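Local atomic coordinates of arginine decarboxylase (Campylobacter jejuni subsp. jejuni, PDB entry 3NZP), a protein that probably catalyses the pyridoxal-phosphate-dependent decarboxylation of arginine to agmatine, an early step in making polyamines such as spermidine. Residues 331-343 / 436-450. Numbering follows the deposited sequence.
Sequences VLIAPVLELFSQE and VQERYLVNFSLFQSM
With CG of Tyr-440 turned beside its own backbone N (chi1 -62°), the phenol ring lies alongside Leu-339, whose branch runs the same way from the neighbouring strand. The two belong to antiparallel strands 330-341 and 438-442, joined around a classic beta bulge in the mixed sheet that accompanies the PLP-binding barrel. CD1 of Leu-339 sits over the ring centre of Tyr-440, 3.6 Å from the centroid, a CH-pi contact; a leucine methyl suits one aromatic face, and the hydroxyl of Tyr-440 is hydrogen-bonded to His-500 O.

At the bulge, two consecutive residues, Leu-337 and Glu-338, stand opposite the one residue Leu-441. Leu-337 N gives a bond of 2.6 Å to Leu-441 O, and Leu-441 N returns one of 3.0 Å to Glu-338 O, so a single residue answers two. Leu-441, its CG anti to the backbone N (chi1 -179°), lies beside Glu-338 and packs on Trp-479 and on Phe-134 of the second subunit, a buried place that suits an aliphatic chain.

Beyond the strand, Asn-443 centres an inverse gamma turn, its N hydrogen-bonded to Pro-335 O at 3.0 Å. Pro-335 lacks an N-H but still offers this carbonyl. Further on, small Ala-334 lets Phe-444 come close, CB to CB at 3.8 Å, and CD1 of Leu-332 meets the selenomethionine methyl CE of Met-450 at 3.7 Å.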
ATOM      1  N   VAL B 331      13.059   8.279  11.858  1.00 38.14           N
ATOM      2  CA  VAL B 331      14.118   7.581  11.145  1.00 36.45           C
ATOM      3  C   VAL B 331      13.907   6.094  11.353  1.00 36.77           C
ATOM      4  O   VAL B 331      13.671   5.652  12.480  1.00 34.35           O
ATOM      5  CB  VAL B 331      15.501   7.965  11.680  1.00 36.71           C
ATOM      6  CG1 VAL B 331      16.568   7.270  10.857  1.00 37.47           C
ATOM      7  CG2 VAL B 331      15.685   9.476  11.636  1.00 37.20           C
ATOM      8  N   LEU B 332      13.981   5.329  10.268  1.00 31.03           N
ATOM      9  CA  LEU B 332      13.808   3.885  10.349  1.00 30.30           C
ATOM     10  C   LEU B 332      15.171   3.215  10.271  1.00 33.43           C
ATOM     11  O   LEU B 332      15.775   3.164   9.206  1.00 44.32           O
ATOM     12  CB  LEU B 332      12.921   3.399   9.198  1.00 36.48           C
ATOM     13  CG  LEU B 332      12.378   1.963   9.264  1.00 33.68           C
ATOM     14  CD1 LEU B 332      13.424   0.973   8.824  1.00 34.24           C
ATOM     15  CD2 LEU B 332      11.916   1.679  10.684  1.00 28.84           C
ATOM     16  N   ILE B 333      15.665   2.723  11.402  1.00 34.16           N
ATOM     17  CA  ILE B 333      16.963   2.050  11.447  1.00 36.84           C
ATOM     18  C   ILE B 333      16.775   0.543  11.340  1.00 43.80           C
ATOM     19  O   ILE B 333      15.922  -0.033  12.025  1.00 47.95           O
ATOM     20  CB  ILE B 333      17.706   2.326  12.769  1.00 34.38           C
ATOM     21  CG1 ILE B 333      18.157   3.779  12.828  1.00 36.07           C
ATOM     22  CG2 ILE B 333      18.869   1.368  12.929  1.00 41.26           C
ATOM     23  CD1 ILE B 333      17.100   4.704  13.367  1.00 43.42           C
ATOM     24  N   ALA B 334      17.573  -0.097  10.492  1.00 45.25           N
ATOM     25  CA  ALA B 334      17.493  -1.547  10.314  1.00 43.58           C
ATOM     26  C   ALA B 334      18.885  -2.133  10.123  1.00 44.19           C
ATOM     27  O   ALA B 334      19.636  -1.693   9.261  1.00 46.66           O
ATOM     28  CB  ALA B 334      16.624  -1.872   9.117  1.00 44.69           C
ATOM     29  N   PRO B 335      19.254  -3.132  10.941  1.00 48.16           N
ATOM     30  CA  PRO B 335      20.572  -3.769  10.845  1.00 45.13           C
ATOM     31  C   PRO B 335      20.708  -4.676   9.615  1.00 42.67           C
ATOM     32  O   PRO B 335      19.744  -5.315   9.194  1.00 37.78           O
ATOM     33  CB  PRO B 335      20.667  -4.544  12.160  1.00 34.48           C
ATOM     34  CG  PRO B 335      19.268  -4.955  12.403  1.00 36.65           C
ATOM     35  CD  PRO B 335      18.482  -3.701  12.064  1.00 48.69           C
ATOM     36  N   VAL B 336      21.905  -4.729   9.039  1.00 38.81           N
ATOM     37  CA  VAL B 336      22.117  -5.567   7.869  1.00 40.05           C
ATOM     38  C   VAL B 336      22.294  -7.011   8.309  1.00 42.76           C
ATOM     39  O   VAL B 336      23.273  -7.335   8.968  1.00 45.11           O
ATOM     40  CB  VAL B 336      23.374  -5.175   7.082  1.00 42.62           C
ATOM     41  CG1 VAL B 336      23.401  -5.933   5.762  1.00 37.86           C
ATOM     42  CG2 VAL B 336      23.399  -3.682   6.834  1.00 42.73           C
ATOM     43  N   LEU B 337      21.349  -7.874   7.941  1.00 40.98           N
ATOM     44  CA  LEU B 337      21.407  -9.285   8.305  1.00 39.97           C
ATOM     45  C   LEU B 337      22.463 -10.050   7.534  1.00 53.20           C
ATOM     46  O   LEU B 337      23.381 -10.594   8.134  1.00 69.55           O
ATOM     47  CB  LEU B 337      20.060  -9.939   8.081  1.00 39.17           C
ATOM     48  CG  LEU B 337      18.926  -9.247   8.834  1.00 31.37           C
ATOM     49  CD1 LEU B 337      17.569  -9.838   8.452  1.00 27.79           C
ATOM     50  CD2 LEU B 337      19.193  -9.391  10.313  1.00 35.75           C
ATOM     51  N   GLU B 338      22.336 -10.127   6.214  1.00 63.11           N
ATOM     52  CA  GLU B 338      23.338 -10.836   5.421  1.00 71.94           C
ATOM     53  C   GLU B 338      23.904  -9.969   4.316  1.00 75.84           C
ATOM     54  O   GLU B 338      23.378  -8.894   4.018  1.00 74.60           O
ATOM     55  CB  GLU B 338      22.762 -12.118   4.811  1.00 77.98           C
ATOM     56  CG  GLU B 338      22.797 -13.335   5.735  1.00 85.54           C
ATOM     57  CD  GLU B 338      22.296 -14.598   5.050  1.00 89.46           C
ATOM     58  OE1 GLU B 338      21.068 -14.705   4.805  1.00 91.32           O
ATOM     59  OE2 GLU B 338      23.128 -15.477   4.742  1.00 90.92           O
ATOM     60  N   LEU B 339      24.982 -10.447   3.707  1.00 78.06           N
ATOM     61  CA  LEU B 339      25.637  -9.716   2.628  1.00 76.43           C
ATOM     62  C   LEU B 339      25.791 -10.585   1.385  1.00 77.18           C
ATOM     63  O   LEU B 339      26.862 -11.140   1.134  1.00 79.70           O
ATOM     64  CB  LEU B 339      27.020  -9.246   3.078  1.00 76.48           C
ATOM     65  CG  LEU B 339      27.370  -7.759   2.983  1.00 77.65           C
ATOM     66  CD1 LEU B 339      26.985  -7.216   1.610  1.00 80.68           C
ATOM     67  CD2 LEU B 339      26.644  -7.007   4.077  1.00 82.52           C
ATOM     68  N   PHE B 340      24.724 -10.705   0.605  1.00 77.12           N
ATOM     69  CA  PHE B 340      24.772 -11.506  -0.614  1.00 75.79           C
ATOM     70  C   PHE B 340      25.555 -10.801  -1.707  1.00 78.02           C
ATOM     71  O   PHE B 340      25.094  -9.804  -2.253  1.00 82.36           O
ATOM     72  CB  PHE B 340      23.366 -11.786  -1.119  1.00 73.34           C
ATOM     73  CG  PHE B 340      22.567 -12.665  -0.216  1.00 79.61           C
ATOM     74  CD1 PHE B 340      21.317 -13.126  -0.612  1.00 82.12           C
ATOM     75  CD2 PHE B 340      23.066 -13.048   1.026  1.00 77.14           C
ATOM     76  CE1 PHE B 340      20.582 -13.962   0.213  1.00 90.72           C
ATOM     77  CE2 PHE B 340      22.341 -13.880   1.855  1.00 84.31           C
ATOM     78  CZ  PHE B 340      21.093 -14.340   1.453  1.00 89.35           C
ATOM     79  N   SER B 341      26.733 -11.327  -2.031  1.00 78.28           N
ATOM     80  CA  SER B 341      27.563 -10.731  -3.071  1.00 74.35           C
ATOM     81  C   SER B 341      27.704 -11.658  -4.272  1.00 76.38           C
ATOM     82  O   SER B 341      27.092 -12.726  -4.329  1.00 72.94           O
ATOM     83  CB  SER B 341      28.955 -10.418  -2.543  1.00 70.69           C
ATOM     84  OG  SER B 341      29.768 -11.578  -2.613  1.00 73.11           O
ATOM     85  N   GLN B 342      28.538 -11.230  -5.216  1.00 78.49           N
ATOM     86  CA  GLN B 342      28.809 -11.964  -6.444  1.00 82.88           C
ATOM     87  C   GLN B 342      30.069 -12.837  -6.276  1.00 90.73           C
ATOM     88  O   GLN B 342      31.196 -12.389  -6.539  1.00 89.41           O
ATOM     89  CB  GLN B 342      28.983 -10.972  -7.615  1.00 79.74           C
ATOM     90  CG  GLN B 342      29.447  -9.552  -7.167  1.00 81.29           C
ATOM     91  CD  GLN B 342      30.169  -8.712  -8.267  1.00 79.45           C
ATOM     92  OE1 GLN B 342      29.592  -8.394  -9.338  1.00 73.92           O
ATOM     93  NE2 GLN B 342      31.439  -8.336  -7.984  1.00 70.31           N
ATOM     94  N   GLU B 343      29.864 -14.078  -5.820  1.00 98.37           N
ATOM     95  CA  GLU B 343      30.949 -15.042  -5.609  1.00105.11           C
ATOM     96  C   GLU B 343      31.322 -15.747  -6.926  1.00106.89           C
ATOM     97  O   GLU B 343      30.563 -16.580  -7.436  1.00107.79           O
ATOM     98  CB  GLU B 343      30.543 -16.091  -4.547  1.00107.56           C
ATOM     99  CG  GLU B 343      29.147 -16.724  -4.742  1.00105.96           C
ATOM    100  CD  GLU B 343      29.062 -18.173  -4.251  1.00101.25           C
ATOM    101  OE1 GLU B 343      29.609 -19.068  -4.931  1.00 93.57           O
ATOM    102  OE2 GLU B 343      28.453 -18.422  -3.187  1.00 92.14           O
ATOM    103  N   VAL B 436      25.462  -5.592  -9.508  1.00 72.08           N
ATOM    104  CA  VAL B 436      25.905  -4.758  -8.395  1.00 73.17           C
ATOM    105  C   VAL B 436      27.000  -5.457  -7.601  1.00 76.74           C
ATOM    106  O   VAL B 436      27.152  -6.674  -7.674  1.00 77.79           O
ATOM    107  CB  VAL B 436      24.753  -4.444  -7.422  1.00 72.39           C
ATOM    108  CG1 VAL B 436      23.582  -3.838  -8.167  1.00 70.96           C
ATOM    109  CG2 VAL B 436      24.328  -5.715  -6.699  1.00 72.65           C
ATOM    110  N   GLN B 437      27.758  -4.676  -6.839  1.00 82.63           N
ATOM    111  CA  GLN B 437      28.831  -5.213  -6.013  1.00 85.85           C
ATOM    112  C   GLN B 437      28.273  -6.235  -5.028  1.00 85.26           C
ATOM    113  O   GLN B 437      28.693  -7.395  -5.019  1.00 85.20           O
ATOM    114  CB  GLN B 437      29.523  -4.080  -5.233  1.00 91.44           C
ATOM    115  CG  GLN B 437      30.523  -3.246  -6.031  1.00 88.51           C
ATOM    116  CD  GLN B 437      31.773  -4.022  -6.376  1.00 90.61           C
ATOM    117  OE1 GLN B 437      31.704  -5.122  -6.942  1.00 91.84           O
ATOM    118  NE2 GLN B 437      32.930  -3.455  -6.039  1.00 90.38           N
ATOM    119  N   GLU B 438      27.328  -5.789  -4.201  1.00 83.16           N
ATOM    120  CA  GLU B 438      26.699  -6.637  -3.191  1.00 79.77           C
ATOM    121  C   GLU B 438      25.268  -6.210  -2.877  1.00 71.63           C
ATOM    122  O   GLU B 438      24.906  -5.043  -3.018  1.00 65.16           O
ATOM    123  CB  GLU B 438      27.521  -6.619  -1.898  1.00 84.13           C
ATOM    124  CG  GLU B 438      28.935  -7.123  -2.061  1.00 91.40           C
ATOM    125  CD  GLU B 438      29.690  -7.145  -0.760  1.00 95.55           C
ATOM    126  OE1 GLU B 438      29.738  -6.092  -0.091  1.00 98.63           O
ATOM    127  OE2 GLU B 438      30.238  -8.211  -0.408  1.00100.94           O
ATOM    128  N   ARG B 439      24.465  -7.177  -2.444  1.00 69.64           N
ATOM    129  CA  ARG B 439      23.071  -6.947  -2.086  1.00 63.36           C
ATOM    130  C   ARG B 439      22.967  -7.081  -0.576  1.00 63.20           C
ATOM    131  O   ARG B 439      23.136  -8.178  -0.046  1.00 61.11           O
ATOM    132  CB  ARG B 439      22.179  -7.987  -2.753  1.00 49.45           C
ATOM    133  CG  ARG B 439      21.977  -7.756  -4.234  1.00 65.37           C
ATOM    134  CD  ARG B 439      22.614  -8.817  -5.115  1.00 76.17           C
ATOM    135  NE  ARG B 439      21.624  -9.374  -6.043  1.00 93.58           N
ATOM    136  CZ  ARG B 439      21.898  -9.891  -7.240  1.00 97.55           C
ATOM    137  NH1 ARG B 439      23.149  -9.929  -7.686  1.00 98.26           N
ATOM    138  NH2 ARG B 439      20.913 -10.380  -7.987  1.00 91.90           N
ATOM    139  N   TYR B 440      22.701  -5.966   0.110  1.00 63.09           N
ATOM    140  CA  TYR B 440      22.588  -5.962   1.570  1.00 57.67           C
ATOM    141  C   TYR B 440      21.175  -6.284   2.029  1.00 55.60           C
ATOM    142  O   TYR B 440      20.231  -5.565   1.718  1.00 52.53           O
ATOM    143  CB  TYR B 440      23.002  -4.610   2.149  1.00 54.26           C
ATOM    144  CG  TYR B 440      24.441  -4.217   1.881  1.00 55.46           C
ATOM    145  CD1 TYR B 440      24.897  -3.998   0.579  1.00 51.20           C
ATOM    146  CD2 TYR B 440      25.344  -4.048   2.933  1.00 50.81           C
ATOM    147  CE1 TYR B 440      26.213  -3.619   0.329  1.00 44.69           C
ATOM    148  CE2 TYR B 440      26.662  -3.669   2.696  1.00 51.00           C
ATOM    149  CZ  TYR B 440      27.087  -3.456   1.392  1.00 54.79           C
ATOM    150  OH  TYR B 440      28.386  -3.067   1.150  1.00 57.37           O
ATOM    151  N   LEU B 441      21.048  -7.372   2.780  1.00 57.30           N
ATOM    152  CA  LEU B 441      19.771  -7.820   3.306  1.00 54.68           C
ATOM    153  C   LEU B 441      19.511  -7.101   4.628  1.00 54.97           C
ATOM    154  O   LEU B 441      20.195  -7.361   5.619  1.00 46.76           O
ATOM    155  CB  LEU B 441      19.825  -9.324   3.528  1.00 63.58           C
ATOM    156  CG  LEU B 441      18.547  -9.966   4.058  1.00 74.13           C
ATOM    157  CD1 LEU B 441      17.503  -9.967   2.959  1.00 71.50           C
ATOM    158  CD2 LEU B 441      18.838 -11.383   4.529  1.00 65.20           C
ATOM    159  N   VAL B 442      18.529  -6.201   4.639  1.00 60.08           N
ATOM    160  CA  VAL B 442      18.204  -5.437   5.845  1.00 63.85           C
ATOM    161  C   VAL B 442      17.008  -6.009   6.578  1.00 61.65           C
ATOM    162  O   VAL B 442      15.992  -6.349   5.975  1.00 56.03           O
ATOM    163  CB  VAL B 442      17.884  -3.962   5.531  1.00 66.90           C
ATOM    164  CG1 VAL B 442      18.329  -3.078   6.687  1.00 67.15           C
ATOM    165  CG2 VAL B 442      18.545  -3.537   4.236  1.00 82.29           C
ATOM    166  N   ASN B 443      17.136  -6.081   7.894  1.00 67.02           N
ATOM    167  CA  ASN B 443      16.088  -6.620   8.745  1.00 69.79           C
ATOM    168  C   ASN B 443      14.903  -5.675   8.883  1.00 68.27           C
ATOM    169  O   ASN B 443      14.740  -5.018   9.913  1.00 67.75           O
ATOM    170  CB  ASN B 443      16.655  -6.914  10.138  1.00 67.40           C
ATOM    171  CG  ASN B 443      15.729  -7.769  10.979  1.00 63.92           C
ATOM    172  OD1 ASN B 443      15.986  -7.987  12.164  1.00 66.05           O
ATOM    173  ND2 ASN B 443      14.648  -8.265  10.369  1.00 51.05           N
ATOM    174  N   PHE B 444      14.081  -5.587   7.849  1.00 61.93           N
ATOM    175  CA  PHE B 444      12.912  -4.730   7.919  1.00 62.83           C
ATOM    176  C   PHE B 444      12.028  -5.075   6.742  1.00 67.36           C
ATOM    177  O   PHE B 444      12.345  -5.979   5.973  1.00 64.99           O
ATOM    178  CB  PHE B 444      13.297  -3.251   7.866  1.00 53.13           C
ATOM    179  CG  PHE B 444      13.589  -2.760   6.490  1.00 66.75           C
ATOM    180  CD1 PHE B 444      14.621  -3.322   5.743  1.00 78.08           C
ATOM    181  CD2 PHE B 444      12.824  -1.745   5.926  1.00 69.50           C
ATOM    182  CE1 PHE B 444      14.892  -2.884   4.445  1.00 77.45           C
ATOM    183  CE2 PHE B 444      13.081  -1.295   4.628  1.00 74.95           C
ATOM    184  CZ  PHE B 444      14.122  -1.868   3.885  1.00 78.89           C
ATOM    185  N   SER B 445      10.924  -4.355   6.595  1.00 74.44           N
ATOM    186  CA  SER B 445      10.007  -4.620   5.498  1.00 78.24           C
ATOM    187  C   SER B 445       9.818  -3.363   4.641  1.00 86.18           C
ATOM    188  O   SER B 445       9.476  -2.294   5.162  1.00 88.34           O
ATOM    189  CB  SER B 445       8.661  -5.105   6.065  1.00 76.54           C
ATOM    190  OG  SER B 445       7.780  -5.554   5.043  1.00 64.67           O
ATOM    191  N   LEU B 446      10.058  -3.497   3.332  1.00 92.12           N
ATOM    192  CA  LEU B 446       9.905  -2.387   2.379  1.00 90.50           C
ATOM    193  C   LEU B 446       8.434  -2.162   2.021  1.00 87.97           C
ATOM    194  O   LEU B 446       8.115  -1.384   1.123  1.00 86.35           O
ATOM    195  CB  LEU B 446      10.703  -2.656   1.093  1.00 88.85           C
ATOM    196  CG  LEU B 446      12.187  -2.256   1.094  1.00 91.48           C
ATOM    197  CD1 LEU B 446      12.869  -2.773  -0.159  1.00 91.69           C
ATOM    198  CD2 LEU B 446      12.310  -0.742   1.171  1.00 84.11           C
ATOM    199  N   PHE B 447       7.548  -2.865   2.719  1.00 85.59           N
ATOM    200  CA  PHE B 447       6.119  -2.733   2.510  1.00 82.53           C
ATOM    201  C   PHE B 447       5.504  -2.230   3.794  1.00 84.10           C
ATOM    202  O   PHE B 447       4.459  -1.591   3.784  1.00 88.37           O
ATOM    203  CB  PHE B 447       5.496  -4.077   2.138  1.00 85.54           C
ATOM    204  CG  PHE B 447       5.774  -4.498   0.727  1.00 93.48           C
ATOM    205  CD1 PHE B 447       7.068  -4.824   0.327  1.00 94.25           C
ATOM    206  CD2 PHE B 447       4.751  -4.528  -0.219  1.00 91.03           C
ATOM    207  CE1 PHE B 447       7.339  -5.171  -0.993  1.00 93.62           C
ATOM    208  CE2 PHE B 447       5.011  -4.872  -1.543  1.00 92.93           C
ATOM    209  CZ  PHE B 447       6.309  -5.192  -1.931  1.00 94.03           C
ATOM    210  N   GLN B 448       6.162  -2.525   4.907  1.00 87.88           N
ATOM    211  CA  GLN B 448       5.660  -2.105   6.201  1.00 88.55           C
ATOM    212  C   GLN B 448       6.022  -0.669   6.538  1.00 89.60           C
ATOM    213  O   GLN B 448       5.136   0.172   6.685  1.00 97.11           O
ATOM    214  CB  GLN B 448       6.171  -3.034   7.305  1.00 86.25           C
ATOM    215  CG  GLN B 448       5.868  -2.547   8.726  1.00 85.16           C
ATOM    216  CD  GLN B 448       4.375  -2.506   9.061  1.00 81.84           C
ATOM    217  OE1 GLN B 448       3.961  -1.830  10.009  1.00 81.94           O
ATOM    218  NE2 GLN B 448       3.570  -3.237   8.299  1.00 64.70           N
ATOM    219  N   SER B 449       7.311  -0.378   6.654  1.00 82.56           N
ATOM    220  CA  SER B 449       7.734   0.969   7.015  1.00 84.24           C
ATOM    221  C   SER B 449       7.872   1.929   5.852  1.00 87.59           C
ATOM    222  O   SER B 449       7.912   3.138   6.052  1.00 82.69           O
ATOM    223  CB  SER B 449       9.061   0.920   7.760  1.00 85.49           C
ATOM    224  OG  SER B 449       8.975   0.052   8.867  1.00 99.02           O
HETATM  225  N   MSE B 450       7.951   1.395   4.639  1.00 95.20           N
HETATM  226  CA  MSE B 450       8.111   2.243   3.462  1.00102.45           C
HETATM  227  C   MSE B 450       7.222   1.860   2.294  1.00103.10           C
HETATM  228  O   MSE B 450       7.697   1.404   1.248  1.00106.31           O
HETATM  229  CB  MSE B 450       9.575   2.244   3.011  1.00111.73           C
HETATM  230  CG  MSE B 450      10.445   3.246   3.748  1.00118.93           C
HETATM  231 SE   MSE B 450      12.331   2.776   3.753  1.00138.69          SE
HETATM  232  CE  MSE B 450      12.394   1.782   5.398  1.00126.04           C
TER